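Local coordinates for transcriptional regulator, IclR family (Ruegeria sp. TM1040, PDB 3R4K), which probably binds DNA through a helix-turn-helix domain and regulates transcription in response to a ligand of its C-terminal domain, as in other IclR-family proteins, at residues 87-98 and 112-123; 197-205 and 231-242. All blocks are in the same frame, centred on the assembly; numbering follows the deposited sequence.

Contact 1: residues 87-98 and 112-123; sequences LRELSEDTGETT and SHAYSSRNATKV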
loop_
_atom_site.group_PDB
_atom_site.type_symbol
_atom_site.label_atom_id
_atom_site.label_comp_id
_atom_site.label_asym_id
_atom_site.label_seq_id
_atom_site.Cartn_x
_atom_site.Cartn_y
_atom_site.Cartn_z
ATOM N N LEU A 87 -6.630 19.356 -6.626
ATOM C CA LEU A 87 -7.855 19.778 -7.286
ATOM C C LEU A 87 -8.100 21.277 -7.085
ATOM O O LEU A 87 -8.385 21.968 -8.073
ATOM C CB LEU A 87 -9.063 18.939 -6.800
ATOM C CG LEU A 87 -9.105 17.470 -7.262
ATOM C CD1 LEU A 87 -10.130 16.691 -6.469
ATOM C CD2 LEU A 87 -9.436 17.371 -8.718
ATOM N N ARG A 88 -7.960 21.774 -5.830
ATOM C CA ARG A 88 -8.088 23.183 -5.432
ATOM C C ARG A 88 -7.172 24.075 -6.270
ATOM O O ARG A 88 -7.629 25.074 -6.839
ATOM C CB ARG A 88 -7.698 23.328 -3.945
ATOM C CG ARG A 88 -8.461 24.364 -3.132
ATOM C CD ARG A 88 -7.789 24.608 -1.785
ATOM N NE ARG A 88 -7.742 23.417 -0.922
ATOM C CZ ARG A 88 -6.625 22.906 -0.403
ATOM N NH1 ARG A 88 -5.447 23.461 -0.666
ATOM N NH2 ARG A 88 -6.680 21.835 0.381
ATOM N N GLU A 89 -5.871 23.705 -6.340
ATOM C CA GLU A 89 -4.842 24.454 -7.060
ATOM C C GLU A 89 -5.074 24.437 -8.561
ATOM O O GLU A 89 -4.991 25.492 -9.178
ATOM C CB GLU A 89 -3.442 23.933 -6.721
ATOM C CG GLU A 89 -2.970 24.375 -5.345
ATOM C CD GLU A 89 -1.638 23.841 -4.867
ATOM O OE1 GLU A 89 -1.076 22.919 -5.505
ATOM O OE2 GLU A 89 -1.161 24.356 -3.832
ATOM N N LEU A 90 -5.421 23.274 -9.141
ATOM C CA LEU A 90 -5.695 23.160 -10.576
ATOM C C LEU A 90 -6.935 23.976 -10.980
ATOM O O LEU A 90 -6.920 24.625 -12.033
ATOM C CB LEU A 90 -5.848 21.685 -10.993
ATOM C CG LEU A 90 -5.865 21.395 -12.495
ATOM C CD1 LEU A 90 -4.660 21.993 -13.214
ATOM C CD2 LEU A 90 -5.969 19.915 -12.750
ATOM N N SER A 91 -7.984 23.977 -10.124
ATOM C CA SER A 91 -9.203 24.759 -10.381
ATOM C C SER A 91 -8.902 26.238 -10.365
ATOM O O SER A 91 -9.486 26.973 -11.142
ATOM C CB SER A 91 -10.292 24.444 -9.362
ATOM O OG SER A 91 -10.971 23.257 -9.723
ATOM N N GLU A 92 -7.960 26.671 -9.523
ATOM C CA GLU A 92 -7.580 28.070 -9.442
ATOM C C GLU A 92 -6.726 28.489 -10.626
ATOM O O GLU A 92 -6.914 29.590 -11.140
ATOM C CB GLU A 92 -6.878 28.373 -8.113
ATOM C CG GLU A 92 -7.871 28.544 -6.959
ATOM C CD GLU A 92 -9.117 29.392 -7.221
ATOM O OE1 GLU A 92 -10.190 28.798 -7.483
ATOM O OE2 GLU A 92 -9.027 30.644 -7.169
ATOM N N ASP A 93 -5.839 27.605 -11.086
ATOM C CA ASP A 93 -4.954 27.871 -12.213
ATOM C C ASP A 93 -5.691 27.897 -13.563
ATOM O O ASP A 93 -5.359 28.717 -14.426
ATOM C CB ASP A 93 -3.829 26.832 -12.253
ATOM C CG ASP A 93 -2.816 26.947 -11.119
ATOM O OD1 ASP A 93 -2.682 28.058 -10.546
ATOM O OD2 ASP A 93 -2.125 25.939 -10.830
ATOM N N THR A 94 -6.691 27.022 -13.738
ATOM C CA THR A 94 -7.446 26.894 -14.994
ATOM C C THR A 94 -8.743 27.705 -15.000
ATOM O O THR A 94 -9.281 27.995 -16.078
ATOM C CB THR A 94 -7.777 25.421 -15.258
ATOM O OG1 THR A 94 -8.608 24.931 -14.199
ATOM C CG2 THR A 94 -6.530 24.551 -15.391
ATOM N N GLY A 95 -9.259 28.017 -13.815
ATOM C CA GLY A 95 -10.528 28.732 -13.687
ATOM C C GLY A 95 -11.730 27.848 -13.963
ATOM O O GLY A 95 -12.863 28.328 -14.063
ATOM N N GLU A 96 -11.485 26.528 -14.028
ATOM C CA GLU A 96 -12.483 25.519 -14.357
ATOM C C GLU A 96 -12.624 24.427 -13.286
ATOM O O GLU A 96 -11.820 24.350 -12.368
ATOM C CB GLU A 96 -12.136 24.888 -15.712
ATOM C CG GLU A 96 -12.033 25.900 -16.843
ATOM C CD GLU A 96 -13.288 26.669 -17.220
ATOM O OE1 GLU A 96 -14.391 26.288 -16.765
ATOM O OE2 GLU A 96 -13.172 27.624 -18.020
ATOM N N THR A 97 -13.685 23.608 -13.400
ATOM C CA THR A 97 -13.978 22.503 -12.490
ATOM C C THR A 97 -12.989 21.382 -12.728
ATOM O O THR A 97 -12.763 20.996 -13.874
ATOM C CB THR A 97 -15.428 22.028 -12.705
ATOM O OG1 THR A 97 -16.295 23.139 -12.451
ATOM C CG2 THR A 97 -15.808 20.812 -11.815
ATOM N N THR A 98 -12.415 20.854 -11.649
ATOM C CA THR A 98 -11.476 19.738 -11.722
ATOM C C THR A 98 -12.067 18.544 -10.974
ATOM O O THR A 98 -12.825 18.738 -10.029
ATOM C CB THR A 98 -10.103 20.151 -11.186
ATOM O OG1 THR A 98 -10.258 20.602 -9.844
ATOM C CG2 THR A 98 -9.453 21.249 -12.020
ATOM N N SER A 112 -14.008 12.860 -6.155
ATOM C CA SER A 112 -13.635 14.136 -5.538
ATOM C C SER A 112 -13.555 15.176 -6.632
ATOM O O SER A 112 -13.178 14.848 -7.762
ATOM C CB SER A 112 -12.336 14.053 -4.724
ATOM O OG SER A 112 -11.184 13.826 -5.506
ATOM N N HIS A 113 -13.998 16.405 -6.325
ATOM C CA HIS A 113 -13.972 17.508 -7.276
ATOM C C HIS A 113 -13.729 18.821 -6.561
ATOM O O HIS A 113 -13.882 18.911 -5.343
ATOM C CB HIS A 113 -15.281 17.576 -8.099
ATOM C CG HIS A 113 -16.492 17.926 -7.292
ATOM N ND1 HIS A 113 -17.296 16.939 -6.732
ATOM C CD2 HIS A 113 -16.993 19.144 -6.953
ATOM C CE1 HIS A 113 -18.261 17.584 -6.084
ATOM N NE2 HIS A 113 -18.113 18.916 -6.172
ATOM N N ALA A 114 -13.392 19.847 -7.328
ATOM C CA ALA A 114 -13.225 21.212 -6.846
ATOM C C ALA A 114 -13.776 22.193 -7.875
ATOM O O ALA A 114 -13.725 21.924 -9.082
ATOM C CB ALA A 114 -11.764 21.510 -6.561
ATOM N N TYR A 115 -14.350 23.300 -7.383
ATOM C CA TYR A 115 -14.865 24.396 -8.201
ATOM C C TYR A 115 -13.911 25.578 -8.100
ATOM O O TYR A 115 -13.304 25.798 -7.048
ATOM C CB TYR A 115 -16.290 24.805 -7.775
ATOM C CG TYR A 115 -17.325 23.715 -7.973
ATOM C CD1 TYR A 115 -17.554 23.158 -9.231
ATOM C CD2 TYR A 115 -18.093 23.255 -6.913
ATOM C CE1 TYR A 115 -18.500 22.151 -9.416
ATOM C CE2 TYR A 115 -19.050 22.255 -7.092
ATOM C CZ TYR A 115 -19.254 21.712 -8.345
ATOM O OH TYR A 115 -20.198 20.735 -8.521
ATOM N N SER A 116 -13.761 26.328 -9.187
ATOM C CA SER A 116 -12.911 27.506 -9.185
ATOM C C SER A 116 -13.642 28.707 -8.631
ATOM O O SER A 116 -14.857 28.801 -8.772
ATOM C CB SER A 116 -12.443 27.820 -10.594
ATOM O OG SER A 116 -11.599 28.962 -10.579
ATOM N N SER A 117 -12.902 29.655 -8.051
ATOM C CA SER A 117 -13.491 30.886 -7.523
ATOM C C SER A 117 -13.794 31.873 -8.646
ATOM O O SER A 117 -14.684 32.712 -8.493
ATOM C CB SER A 117 -12.553 31.537 -6.503
ATOM O OG SER A 117 -11.334 31.983 -7.083
ATOM N N ARG A 118 -13.045 31.773 -9.763
ATOM C CA ARG A 118 -13.032 32.692 -10.906
ATOM C C ARG A 118 -14.359 32.848 -11.676
ATOM O O ARG A 118 -14.788 33.996 -11.870
ATOM C CB ARG A 118 -11.925 32.316 -11.904
ATOM C CG ARG A 118 -10.521 32.363 -11.307
ATOM C CD ARG A 118 -9.489 32.786 -12.325
ATOM N NE ARG A 118 -8.859 31.643 -12.980
ATOM C CZ ARG A 118 -7.830 31.734 -13.817
ATOM N NH1 ARG A 118 -7.299 32.916 -14.103
ATOM N NH2 ARG A 118 -7.316 30.643 -14.366
ATOM N N ASN A 119 -14.970 31.757 -12.189
ATOM C CA ASN A 119 -16.179 31.967 -13.006
ATOM C C ASN A 119 -17.439 31.559 -12.280
ATOM O O ASN A 119 -17.427 30.542 -11.602
ATOM C CB ASN A 119 -16.072 31.210 -14.325
ATOM C CG ASN A 119 -14.797 31.501 -15.073
ATOM O OD1 ASN A 119 -13.802 30.788 -14.930
ATOM N ND2 ASN A 119 -14.760 32.592 -15.813
ATOM N N ALA A 120 -18.538 32.330 -12.454
ATOM C CA ALA A 120 -19.841 32.053 -11.834
ATOM C C ALA A 120 -20.540 30.884 -12.522
ATOM O O ALA A 120 -21.244 30.139 -11.861
ATOM C CB ALA A 120 -20.718 33.284 -11.878
ATOM N N THR A 121 -20.358 30.733 -13.843
ATOM C CA THR A 121 -20.923 29.619 -14.622
ATOM C C THR A 121 -19.853 28.523 -14.655
ATOM O O THR A 121 -18.728 28.763 -15.122
ATOM C CB THR A 121 -21.391 30.056 -16.020
ATOM O OG1 THR A 121 -20.252 30.492 -16.760
ATOM C CG2 THR A 121 -22.398 31.179 -15.974
ATOM N N LYS A 122 -20.172 27.364 -14.061
ATOM C CA LYS A 122 -19.241 26.247 -13.902
ATOM C C LYS A 122 -19.825 24.944 -14.384
ATOM O O LYS A 122 -21.046 24.818 -14.447
ATOM C CB LYS A 122 -18.924 26.069 -12.400
ATOM C CG LYS A 122 -18.284 27.261 -11.729
ATOM C CD LYS A 122 -18.677 27.288 -10.308
ATOM C CE LYS A 122 -17.698 27.961 -9.406
ATOM N NZ LYS A 122 -17.895 29.419 -9.324
ATOM N N VAL A 123 -18.965 23.942 -14.641
ATOM C CA VAL A 123 -19.413 22.583 -14.906
ATOM C C VAL A 123 -19.688 21.986 -13.515
ATOM O O VAL A 123 -18.768 21.884 -12.695
ATOM C CB VAL A 123 -18.420 21.743 -15.743
ATOM C CG1 VAL A 123 -18.963 20.334 -15.954
ATOM C CG2 VAL A 123 -18.116 22.407 -17.075
HETATM O O HOH W 1 -15.915 24.445 -15.236
HETATM O O HOH W 2 -15.315 25.762 -11.501
#
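Thr98 and Ala114 form an antiparallel hydrogen-bonded pair, Thr98 N giving to Ala114 O at 3.1 Å and Ala114 N to Thr98 O, while helix 87-94 crosses strand 112-114 at -35°. Ala114 CB presses against Leu87 CB at 3.7 Å, packing the strand against the helix. Beyond the strand the chain is tied to the helix end. Ser116 OG, turned anti to its own backbone N (chi1 -179°), gives a bond to Ser91 O from above the carbonyl plane; Gly95 N reaches the same oxygen from the opposite face. Glu92, bent at chi2, turns its carboxylate onto Ser117 like a fork: OE1 accepts from Ser117 N at 2.9 Å and OE2 from Ser117 OG at 2.7 Å, each through its syn lone pair. The Arg118 guanidinium lies with one face over Glu92 O, close to the end of the helix. Thr97 OG1 donates to Val123 O in the carbonyl plane at 2.8 Å and sits at the edge of the Tyr115 ring. Water 2 bridges Thr97 OG1 and Ser116 N. Glu96 is salt-bridged to Arg222, Thr97 pairs through its backbone with Ala217 of strand 210-219, and Leu90 packs on helix 225-245.

Contact 2: residues 197-205 and 231-242; sequences HSHAVPIFG and IPPALRAAGLSL
His199 holds CG anti to its carbonyl carbon (chi1 -72°), and Ile231 has CG2 anti to its backbone N; together these torsions lay the methyl over one face of the imidazole. The resulting CH-pi contact puts Ile231 CG2 3.9 Å from the centroid of the His199 ring, 21° off the ring normal, and Pro232 CG comes obliquely to His199 CD2 at 3.9 Å. Leu235 extends to the strand: its CD2 touches His199 O at 3.5 Å, while its CD1 meets Val201 CG2 tip to tip at 3.9 Å. Without the His199 imidazole, as with an alanine here, Ile231 CG2 would lose its CH-pi partner and a gap would probably open between the strand and Pro232. Gly239 lets the helix come close, since a CB there would collide with Val201 CG2. Ile203 CD1 rests on Gly239 O at 3.5 Å and reaches Leu242 CD2 at 4.1 Å. No hydrogen bond crosses this apolar interface; the strand's backbone bonds run to strands 210-219 and 186-189 on its two sides. A helix nearly parallel to a strand, 10° between their axes, and covering one face of an antiparallel sheet is consistent with the GAF-like, profilin-like fold of IclR C-terminal domains.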
loop_
_atom_site.group_PDB
_atom_site.type_symbol
_atom_site.label_atom_id
_atom_site.label_comp_id
_atom_site.label_asym_id
_atom_site.label_seq_id
_atom_site.Cartn_x
_atom_site.Cartn_y
_atom_site.Cartn_z
ATOM N N HIS A 197 -16.259 20.658 -22.558
ATOM C CA HIS A 197 -14.953 20.311 -23.121
ATOM C C HIS A 197 -14.047 19.880 -21.973
ATOM O O HIS A 197 -13.714 20.703 -21.119
ATOM C CB HIS A 197 -14.337 21.487 -23.908
ATOM C CG HIS A 197 -13.106 21.128 -24.679
ATOM N ND1 HIS A 197 -12.890 21.621 -25.955
ATOM C CD2 HIS A 197 -12.068 20.329 -24.339
ATOM C CE1 HIS A 197 -11.726 21.128 -26.338
ATOM N NE2 HIS A 197 -11.202 20.336 -25.401
ATOM N N SER A 198 -13.674 18.595 -21.937
ATOM C CA SER A 198 -12.832 18.054 -20.884
ATOM C C SER A 198 -11.442 17.621 -21.379
ATOM O O SER A 198 -11.267 17.226 -22.533
ATOM C CB SER A 198 -13.513 16.879 -20.184
ATOM O OG SER A 198 -14.743 16.461 -20.759
ATOM N N HIS A 199 -10.456 17.735 -20.476
ATOM C CA HIS A 199 -9.053 17.333 -20.597
ATOM C C HIS A 199 -8.757 16.384 -19.455
ATOM O O HIS A 199 -9.152 16.683 -18.323
ATOM C CB HIS A 199 -8.118 18.548 -20.503
ATOM C CG HIS A 199 -8.118 19.453 -21.686
ATOM N ND1 HIS A 199 -9.127 20.379 -21.885
ATOM C CD2 HIS A 199 -7.176 19.617 -22.643
ATOM C CE1 HIS A 199 -8.795 21.035 -22.981
ATOM N NE2 HIS A 199 -7.629 20.609 -23.472
ATOM N N ALA A 200 -8.066 15.264 -19.711
ATOM C CA ALA A 200 -7.747 14.324 -18.631
ATOM C C ALA A 200 -6.424 13.629 -18.830
ATOM O O ALA A 200 -6.005 13.378 -19.959
ATOM C CB ALA A 200 -8.843 13.287 -18.474
ATOM N N VAL A 201 -5.768 13.329 -17.706
ATOM C CA VAL A 201 -4.494 12.612 -17.637
ATOM C C VAL A 201 -4.683 11.383 -16.745
ATOM O O VAL A 201 -5.434 11.460 -15.765
ATOM C CB VAL A 201 -3.291 13.492 -17.157
ATOM C CG1 VAL A 201 -2.931 14.553 -18.190
ATOM C CG2 VAL A 201 -3.528 14.111 -15.779
ATOM N N PRO A 202 -4.018 10.248 -17.029
ATOM C CA PRO A 202 -4.162 9.091 -16.135
ATOM C C PRO A 202 -3.351 9.260 -14.840
ATOM O O PRO A 202 -2.355 9.981 -14.810
ATOM C CB PRO A 202 -3.623 7.942 -16.978
ATOM C CG PRO A 202 -2.578 8.592 -17.849
ATOM C CD PRO A 202 -3.071 9.970 -18.135
ATOM N N ILE A 203 -3.815 8.611 -13.760
ATOM C CA ILE A 203 -3.159 8.580 -12.459
ATOM C C ILE A 203 -2.719 7.147 -12.276
ATOM O O ILE A 203 -3.510 6.215 -12.498
ATOM C CB ILE A 203 -4.063 9.115 -11.305
ATOM C CG1 ILE A 203 -4.521 10.571 -11.563
ATOM C CG2 ILE A 203 -3.383 8.986 -9.924
ATOM C CD1 ILE A 203 -3.373 11.684 -11.704
ATOM N N PHE A 204 -1.438 6.968 -11.968
ATOM C CA PHE A 204 -0.858 5.650 -11.814
ATOM C C PHE A 204 -0.519 5.402 -10.371
ATOM O O PHE A 204 -0.012 6.305 -9.697
ATOM C CB PHE A 204 0.393 5.508 -12.711
ATOM C CG PHE A 204 0.130 5.625 -14.196
ATOM C CD1 PHE A 204 -0.467 4.581 -14.902
ATOM C CD2 PHE A 204 0.519 6.755 -14.899
ATOM C CE1 PHE A 204 -0.710 4.690 -16.278
ATOM C CE2 PHE A 204 0.286 6.858 -16.279
ATOM C CZ PHE A 204 -0.320 5.823 -16.960
ATOM N N GLY A 205 -0.760 4.171 -9.916
ATOM C CA GLY A 205 -0.445 3.752 -8.550
ATOM C C GLY A 205 0.986 3.278 -8.359
ATOM O O GLY A 205 1.763 3.230 -9.324
ATOM N N ILE A 231 -4.417 24.886 -20.165
ATOM C CA ILE A 231 -4.960 23.736 -19.429
ATOM C C ILE A 231 -4.004 22.514 -19.527
ATOM O O ILE A 231 -3.627 22.011 -18.468
ATOM C CB ILE A 231 -6.427 23.388 -19.824
ATOM C CG1 ILE A 231 -7.396 24.493 -19.327
ATOM C CG2 ILE A 231 -6.831 21.993 -19.303
ATOM C CD1 ILE A 231 -8.782 24.505 -19.957
ATOM N N PRO A 232 -3.573 22.044 -20.727
ATOM C CA PRO A 232 -2.695 20.859 -20.781
ATOM C C PRO A 232 -1.403 20.934 -19.915
ATOM O O PRO A 232 -1.226 19.991 -19.145
ATOM C CB PRO A 232 -2.390 20.726 -22.274
ATOM C CG PRO A 232 -3.612 21.285 -22.939
ATOM C CD PRO A 232 -3.938 22.481 -22.095
ATOM N N PRO A 233 -0.532 21.989 -19.925
ATOM C CA PRO A 233 0.637 21.978 -19.016
ATOM C C PRO A 233 0.268 21.942 -17.530
ATOM O O PRO A 233 0.941 21.256 -16.754
ATOM C CB PRO A 233 1.365 23.295 -19.333
ATOM C CG PRO A 233 0.820 23.759 -20.608
ATOM C CD PRO A 233 -0.556 23.220 -20.740
ATOM N N ALA A 234 -0.792 22.683 -17.138
ATOM C CA ALA A 234 -1.260 22.766 -15.761
ATOM C C ALA A 234 -1.795 21.417 -15.284
ATOM O O ALA A 234 -1.453 20.993 -14.171
ATOM C CB ALA A 234 -2.324 23.837 -15.631
ATOM N N LEU A 235 -2.592 20.725 -16.140
ATOM C CA LEU A 235 -3.168 19.415 -15.815
ATOM C C LEU A 235 -2.076 18.337 -15.731
ATOM O O LEU A 235 -2.087 17.560 -14.779
ATOM C CB LEU A 235 -4.263 19.027 -16.827
ATOM C CG LEU A 235 -4.849 17.608 -16.748
ATOM C CD1 LEU A 235 -5.588 17.348 -15.443
ATOM C CD2 LEU A 235 -5.737 17.346 -17.896
ATOM N N ARG A 236 -1.123 18.314 -16.687
ATOM C CA ARG A 236 -0.001 17.354 -16.711
ATOM C C ARG A 236 0.808 17.431 -15.421
ATOM O O ARG A 236 1.081 16.398 -14.812
ATOM C CB ARG A 236 0.917 17.589 -17.916
ATOM C CG ARG A 236 0.323 17.114 -19.232
ATOM C CD ARG A 236 1.336 17.287 -20.353
ATOM N NE ARG A 236 0.732 17.313 -21.691
ATOM C CZ ARG A 236 0.492 16.232 -22.426
ATOM N NH1 ARG A 236 0.768 15.022 -21.950
ATOM N NH2 ARG A 236 -0.033 16.350 -23.636
ATOM N N ALA A 237 1.123 18.665 -14.977
ATOM C CA ALA A 237 1.866 18.950 -13.751
ATOM C C ALA A 237 1.092 18.470 -12.514
ATOM O O ALA A 237 1.671 17.786 -11.668
ATOM C CB ALA A 237 2.159 20.443 -13.653
ATOM N N ALA A 238 -0.220 18.785 -12.436
ATOM C CA ALA A 238 -1.084 18.386 -11.320
ATOM C C ALA A 238 -1.213 16.863 -11.230
ATOM O O ALA A 238 -1.188 16.317 -10.129
ATOM C CB ALA A 238 -2.446 19.025 -11.453
ATOM N N GLY A 239 -1.309 16.197 -12.382
ATOM C CA GLY A 239 -1.366 14.739 -12.466
ATOM C C GLY A 239 -0.129 14.063 -11.885
ATOM O O GLY A 239 -0.251 13.112 -11.106
ATOM N N LEU A 240 1.068 14.578 -12.230
ATOM C CA LEU A 240 2.359 14.079 -11.743
ATOM C C LEU A 240 2.504 14.345 -10.246
ATOM O O LEU A 240 2.952 13.463 -9.509
ATOM C CB LEU A 240 3.536 14.696 -12.514
ATOM C CG LEU A 240 3.660 14.315 -14.002
ATOM C CD1 LEU A 240 4.516 15.316 -14.729
ATOM C CD2 LEU A 240 4.166 12.873 -14.201
ATOM N N SER A 241 2.081 15.534 -9.795
ATOM C CA SER A 241 2.063 15.926 -8.388
ATOM C C SER A 241 1.181 14.970 -7.534
ATOM O O SER A 241 1.585 14.586 -6.436
ATOM C CB SER A 241 1.561 17.355 -8.266
ATOM O OG SER A 241 1.341 17.724 -6.917
ATOM N N LEU A 242 0.013 14.558 -8.057
ATOM C CA LEU A 242 -0.882 13.637 -7.360
ATOM C C LEU A 242 -0.281 12.247 -7.308
ATOM O O LEU A 242 -0.322 11.611 -6.249
ATOM C CB LEU A 242 -2.278 13.599 -8.020
ATOM C CG LEU A 242 -3.389 12.745 -7.325
ATOM C CD1 LEU A 242 -3.559 13.108 -5.834
ATOM C CD2 LEU A 242 -4.711 12.917 -8.050
#

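In the fold
Contacts 1 and 2 have centres 14 Å apart and both reach the same six-stranded antiparallel sheet. Strand 97-104 of contact 1 and strand 196-204 of contact 2 flank strand 210-219 on its two sides, while helices 79-94 and 225-245 pack against each other. Leu90, on the side of helix 79-94 that meets helix 225-245, makes most of the links: its CD2 lies 3.7 Å from Leu235 CD1 and 3.9 Å from Ala238 CB, and Thr94 CG2 reaches Ile231 CG1 at 4.0 Å. Leu235 thus meets both Val201 of the sheet and Leu90 of the neighbouring helix. Contact 2 is buried, its centre about 8 Å from the centre of the chain, whereas contact 1 is partly buried, with its centre about 20 Å from that point.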